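Metallo-beta-lactamase 1 (PDB 5MMD) probably hydrolyses beta-lactam antibiotics to substituted beta-amino acids, using zinc ions as cofactor, and so contributes to antibiotic resistance. Local coordinates at residues A[75-78]-A[82-85]. Sequence-based numbering, arbitrary orientation.
Sequences ISTH and DKTA. With ZN (zinc ion), chain E; ZN (zinc ion), chain C.
His78 and Asp82 open and close the HxHxD motif of the metallo-beta-lactamase alpha-beta/beta-alpha fold, a worked example of how one loop and the short helix 81-84 after strand 70-75 can supply two metals at once. The closely packed part lies nearest the strand. There the Ser76 hydroxyl, beside its own backbone N (chi1 -62°), donates to Lys83 O with OG 2.9 Å away, approaching tilted from the carbonyl plane. Thr84 CG2 wedges in next to this bond, 3.7 Å from Ser76 CB and 3.3 Å from His78 O, while Thr84 OG1 bonds to Ser79 O. Toward the metals the spacing widens: the His78 ring and the Lys83 chain meet at a slant, His78 CE1 lying 3.9 Å from Lys83 CG. Because Lys83 bends at chi2 (-51°), its amine runs on past the ring to Ser34 OG, Asn35 O and Gly200 O, with a long salt bridge to Asp82 OD2. At the loose end, His78 and Asp82 meet through zinc and water rather than directly. His80 and His140 join His78 on one zinc, Cys159 and His201 join Asp82 OD2 on the other. Water 1 bridges the two ions, in plane at the edge of the His78 ring, 1.8 Å from the zinc held by His78 NE2, and donates a hydrogen bond to Asp82 OD1 at 3.1 Å.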
ATOM      1  N   ILE A  75       1.319   6.222  -5.974  1.00 12.05           N
ATOM      2  CA  ILE A  75       1.252   6.643  -4.601  1.00 12.18           C
ATOM      3  C   ILE A  75       1.914   5.571  -3.695  1.00 11.22           C
ATOM      4  O   ILE A  75       1.722   4.367  -3.911  1.00 10.07           O
ATOM      5  CB  ILE A  75      -0.201   6.914  -4.157  1.00 13.23           C
ATOM      6  CG1 ILE A  75      -0.194   7.280  -2.668  1.00 14.54           C
ATOM      7  CG2 ILE A  75      -1.079   5.727  -4.444  1.00 13.22           C
ATOM      8  CD1 ILE A  75      -1.181   8.250  -2.280  1.00 16.94           C
ATOM      9  N   SER A  76       2.699   6.009  -2.702  1.00 10.97           N
ATOM     10  CA  SER A  76       3.274   5.068  -1.722  1.00 10.06           C
ATOM     11  C   SER A  76       2.595   5.281  -0.370  1.00 11.04           C
ATOM     12  O   SER A  76       2.425   6.415   0.068  1.00 11.96           O
ATOM     13  CB  SER A  76       4.781   5.211  -1.599  1.00 10.54           C
ATOM     14  OG  SER A  76       5.415   4.931  -2.816  1.00 10.11           O
ATOM     15  N   THR A  77       2.186   4.187   0.271  1.00 10.89           N
ATOM     16  CA  THR A  77       1.263   4.290   1.399  1.00 11.84           C
ATOM     17  C   THR A  77       1.963   4.293   2.756  1.00 12.83           C
ATOM     18  O   THR A  77       1.325   4.544   3.778  1.00 13.33           O
ATOM     19  CB  THR A  77       0.201   3.148   1.350  1.00 12.76           C
ATOM     20  OG1 THR A  77       0.840   1.863   1.453  1.00 12.08           O
ATOM     21  CG2 THR A  77      -0.558   3.204   0.053  1.00 12.36           C
ATOM     22  N   HIS A  78       3.264   4.004   2.777  1.00 12.55           N
ATOM     23  CA  HIS A  78       4.104   4.480   3.895  1.00 13.17           C
ATOM     24  C   HIS A  78       5.549   4.425   3.437  1.00 12.62           C
ATOM     25  O   HIS A  78       5.820   4.030   2.291  1.00 11.39           O
ATOM     26  CB  HIS A  78       3.879   3.684   5.196  1.00 13.80           C
ATOM     27  CG  HIS A  78       4.248   2.231   5.138  1.00 13.18           C
ATOM     28  ND1 HIS A  78       3.511   1.286   4.449  1.00 11.42           N
ATOM     29  CD2 HIS A  78       5.229   1.537   5.792  1.00 14.20           C
ATOM     30  CE1 HIS A  78       4.055   0.096   4.627  1.00 12.26           C
ATOM     31  NE2 HIS A  78       5.084   0.219   5.449  1.00 13.77           N
ATOM     32  N   ASP A  82       9.501  -1.687   0.994  1.00  9.56           N
ATOM     33  CA  ASP A  82       8.655  -2.584   0.208  1.00 10.85           C
ATOM     34  C   ASP A  82       7.603  -1.798  -0.608  1.00 10.60           C
ATOM     35  O   ASP A  82       7.079  -2.338  -1.555  1.00 11.33           O
ATOM     36  CB  ASP A  82       7.975  -3.695   1.067  1.00  9.00           C
ATOM     37  CG  ASP A  82       7.189  -3.183   2.263  1.00 11.72           C
ATOM     38  OD1 ASP A  82       7.608  -2.155   2.841  1.00 13.08           O
ATOM     39  OD2 ASP A  82       6.200  -3.878   2.686  1.00  8.79           O
ATOM     40  N   LYS A  83       7.343  -0.542  -0.284  1.00  9.70           N
ATOM     41  CA  LYS A  83       6.301   0.250  -0.986  1.00  9.15           C
ATOM     42  C   LYS A  83       6.844   1.493  -1.707  1.00 10.52           C
ATOM     43  O   LYS A  83       6.114   2.152  -2.480  1.00  9.44           O
ATOM     44  CB  LYS A  83       5.234   0.681   0.017  1.00  8.41           C
ATOM     45  CG  LYS A  83       4.607  -0.404   0.848  1.00  9.10           C
ATOM     46  CD  LYS A  83       4.067  -1.595   0.030  1.00  9.25           C
ATOM     47  CE  LYS A  83       3.425  -2.629   0.965  1.00  8.89           C
ATOM     48  NZ  LYS A  83       3.110  -3.850   0.240  1.00  9.89           N
ATOM     49  N   THR A  84       8.124   1.803  -1.464  1.00 11.00           N
ATOM     50  CA  THR A  84       8.785   2.987  -1.987  1.00 11.73           C
ATOM     51  C   THR A  84      10.041   2.685  -2.793  1.00 11.79           C
ATOM     52  O   THR A  84      10.702   3.610  -3.233  1.00 12.37           O
ATOM     53  CB  THR A  84       9.238   3.943  -0.867  1.00 12.80           C
ATOM     54  OG1 THR A  84      10.177   3.260  -0.011  1.00 13.04           O
ATOM     55  CG2 THR A  84       8.025   4.468  -0.061  1.00 12.63           C
ATOM     56  N   ALA A  85      10.410   1.420  -2.972  1.00 11.58           N
ATOM     57  CA  ALA A  85      11.714   1.146  -3.586  1.00 11.80           C
ATOM     58  C   ALA A  85      11.821   1.758  -4.963  1.00 12.94           C
ATOM     59  O   ALA A  85      12.915   2.098  -5.406  1.00 12.90           O
ATOM     60  CB  ALA A  85      12.022  -0.383  -3.669  1.00 10.99           C
TER
HETATM   61 ZN    ZN E 403       6.080  -1.355   6.504  1.00 14.39          ZN
HETATM   62 ZN    ZN C 401       5.156  -3.935   4.388  0.95 15.81          ZN
HETATM   63  O   HOH W   1       6.453  -2.863   5.588  1.00 15.13           O